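Long-range contact in PipY (Synechococcus elongatus, PDB 5NM8), which binds pyridoxal 5'-phosphate and is probably involved in the homeostasis of this cofactor: residues 21-26 / 214-219. Numbering follows the deposited sequence.
With PLP (pyridoxal-5'-phosphate), chain C.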
loop_
_atom_site.group_PDB
_atom_site.type_symbol
_atom_site.label_atom_id
_atom_site.label_comp_id
_atom_site.label_asym_id
_atom_site.label_seq_id
_atom_site.Cartn_x
_atom_site.Cartn_y
_atom_site.Cartn_z
ATOM N N LEU A 21 -3.968 2.211 -9.795
ATOM C CA LEU A 21 -4.365 0.893 -9.430
ATOM C C LEU A 21 -3.134 0.068 -9.075
ATOM O O LEU A 21 -2.165 0.044 -9.860
ATOM C CB LEU A 21 -5.048 0.259 -10.619
ATOM C CG LEU A 21 -5.244 -1.246 -10.556
ATOM C CD1 LEU A 21 -6.155 -1.538 -9.387
ATOM C CD2 LEU A 21 -5.835 -1.696 -11.861
ATOM N N ILE A 22 -3.159 -0.619 -7.935
ATOM C CA ILE A 22 -2.156 -1.664 -7.614
ATOM C C ILE A 22 -2.848 -3.009 -7.854
ATOM O O ILE A 22 -3.895 -3.302 -7.239
ATOM C CB ILE A 22 -1.624 -1.603 -6.135
ATOM C CG1 ILE A 22 -0.877 -0.296 -5.865
ATOM C CG2 ILE A 22 -0.727 -2.826 -5.839
ATOM C CD1 ILE A 22 -0.662 0.093 -4.427
ATOM N N ALA A 23 -2.291 -3.824 -8.729
ATOM C CA ALA A 23 -2.814 -5.126 -9.006
ATOM C C ALA A 23 -2.265 -6.114 -7.950
ATOM O O ALA A 23 -1.071 -6.378 -7.870
ATOM C CB ALA A 23 -2.449 -5.551 -10.446
ATOM N N VAL A 24 -3.122 -6.640 -7.098
ATOM C CA VAL A 24 -2.662 -7.381 -5.948
ATOM C C VAL A 24 -2.547 -8.833 -6.384
ATOM O O VAL A 24 -3.566 -9.535 -6.518
ATOM C CB VAL A 24 -3.626 -7.203 -4.750
ATOM C CG1 VAL A 24 -3.222 -8.113 -3.599
ATOM C CG2 VAL A 24 -3.597 -5.769 -4.294
ATOM N N SER A 25 -1.317 -9.273 -6.647
ATOM C CA SER A 25 -1.018 -10.607 -7.174
ATOM C C SER A 25 -0.738 -11.695 -6.135
ATOM O O SER A 25 -0.431 -12.849 -6.491
ATOM C CB SER A 25 0.161 -10.520 -8.175
ATOM O OG SER A 25 1.149 -9.634 -7.695
ATOM N N LYS A 26 -0.883 -11.393 -4.861
ATOM C CA LYS A 26 -0.716 -12.405 -3.841
ATOM C C LYS A 26 -1.622 -13.610 -4.174
ATOM O O LYS A 26 -2.749 -13.411 -4.613
ATOM C CB LYS A 26 -1.018 -11.846 -2.440
ATOM C CG LYS A 26 -2.470 -12.008 -2.024
ATOM C CD LYS A 26 -2.844 -11.411 -0.673
ATOM C CE LYS A 26 -3.746 -10.217 -0.886
ATOM N NZ LYS A 26 -4.705 -10.080 0.209
ATOM N N GLN A 214 -11.025 -9.080 -7.981
ATOM C CA GLN A 214 -11.756 -8.587 -9.172
ATOM C C GLN A 214 -10.930 -8.639 -10.468
ATOM O O GLN A 214 -11.514 -8.746 -11.554
ATOM C CB GLN A 214 -12.281 -7.185 -8.960
ATOM C CG GLN A 214 -13.074 -6.614 -10.130
ATOM C CD GLN A 214 -13.447 -5.160 -9.912
ATOM O OE1 GLN A 214 -13.884 -4.763 -8.822
ATOM N NE2 GLN A 214 -13.287 -4.356 -10.957
ATOM N N LEU A 215 -9.588 -8.587 -10.380
ATOM C CA LEU A 215 -8.737 -8.663 -11.568
ATOM C C LEU A 215 -8.287 -10.044 -11.889
ATOM O O LEU A 215 -8.270 -10.432 -13.063
ATOM C CB LEU A 215 -7.434 -7.860 -11.396
ATOM C CG LEU A 215 -7.668 -6.388 -11.275
ATOM C CD1 LEU A 215 -6.347 -5.642 -11.090
ATOM C CD2 LEU A 215 -8.469 -5.849 -12.467
ATOM N N PHE A 216 -7.836 -10.761 -10.869
ATOM C CA PHE A 216 -7.213 -12.053 -11.083
ATOM C C PHE A 216 -8.189 -13.195 -10.859
ATOM O O PHE A 216 -7.857 -14.323 -11.131
ATOM C CB PHE A 216 -5.988 -12.209 -10.195
ATOM C CG PHE A 216 -4.891 -11.265 -10.548
ATOM C CD1 PHE A 216 -4.244 -11.372 -11.773
ATOM C CD2 PHE A 216 -4.506 -10.260 -9.682
ATOM C CE1 PHE A 216 -3.224 -10.486 -12.099
ATOM C CE2 PHE A 216 -3.521 -9.381 -10.005
ATOM C CZ PHE A 216 -2.865 -9.493 -11.215
ATOM N N GLY A 217 -9.392 -12.900 -10.384
ATOM C CA GLY A 217 -10.289 -13.949 -9.949
ATOM C C GLY A 217 -9.783 -14.618 -8.683
ATOM O O GLY A 217 -8.804 -14.161 -8.075
ATOM N N PRO A 218 -10.458 -15.703 -8.266
ATOM C CA PRO A 218 -10.081 -16.364 -7.015
ATOM C C PRO A 218 -8.811 -17.258 -7.135
ATOM O O PRO A 218 -8.415 -17.655 -8.243
ATOM C CB PRO A 218 -11.348 -17.180 -6.652
ATOM C CG PRO A 218 -12.415 -16.747 -7.630
ATOM C CD PRO A 218 -11.673 -16.311 -8.849
ATOM N N ARG A 219 -8.209 -17.551 -5.974
ATOM C CA ARG A 219 -6.902 -18.237 -5.838
ATOM C C ARG A 219 -6.784 -19.550 -6.623
ATOM O O ARG A 219 -7.551 -20.485 -6.401
ATOM C CB ARG A 219 -6.598 -18.500 -4.351
HETATM N N1 PLP C . -4.776 -5.057 0.096
HETATM C C2 PLP C . -4.337 -5.803 1.136
HETATM C C2A PLP C . -3.577 -5.195 2.285
HETATM C C3 PLP C . -4.625 -7.246 1.162
HETATM O O3 PLP C . -4.217 -8.014 2.198
HETATM C C4 PLP C . -5.367 -7.837 0.028
HETATM C C4A PLP C . -5.678 -9.291 0.031
HETATM C C5 PLP C . -5.790 -6.910 -1.057
HETATM C C6 PLP C . -5.454 -5.569 -0.952
HETATM C C5A PLP C . -6.579 -7.428 -2.234
HETATM O O4P PLP C . -7.875 -7.840 -1.751
HETATM P P PLP C . -9.052 -8.207 -2.802
HETATM O O1P PLP C . -9.055 -7.031 -3.764
HETATM O O2P PLP C . -10.260 -8.321 -1.938
HETATM O O3P PLP C . -8.657 -9.537 -3.446
#
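Phe-216 lays its ring obliquely against the backbone where strand 20-24 runs out, with CD2 3.4 Å from O of Val-24, the closest approach between the two segments. With chi1 at -66°, CG of Phe-216 turns away from its own carbonyl carbon, and the ring reaches across to Ser-25, whose CA lies 4.0 Å from CE2. The methyl of Ala-23 serves both aromatic and aliphatic partners: its CB is 4.0 Å from CE2 of Phe-216 and equally far from CD1 of Leu-215. That same CD1 meets CD2 of Leu-21 tip to tip at 4.1 Å, and Leu-11 of helix 4-14 touches both leucines. Strand 20-24 is the first strand of the TIM-barrel domain, as in the N-terminal domain of alanine racemase, and lies between strands 43-46 and 208-211; the short helix 213-216 follows the latter, so the contact joins the beginning and end of the barrel. Alternation along the strand separates two environments. Whereas Ala-23 points toward the helix, Val-24 points away from it, and its CG1 packs 3.7 Å from C5A of the cofactor. Beyond the strand, Lys-26 carries pyridoxal 5'-phosphate covalently, NZ lying 1.3 Å from C4A, consistent with the internal aldimine (Schiff base) of a PLP protein. The hydroxyl of the intervening Ser-25 is hydrogen-bonded to Glu-46, while the ring of Phe-216 also meets that of His-28, their planes at about 35°.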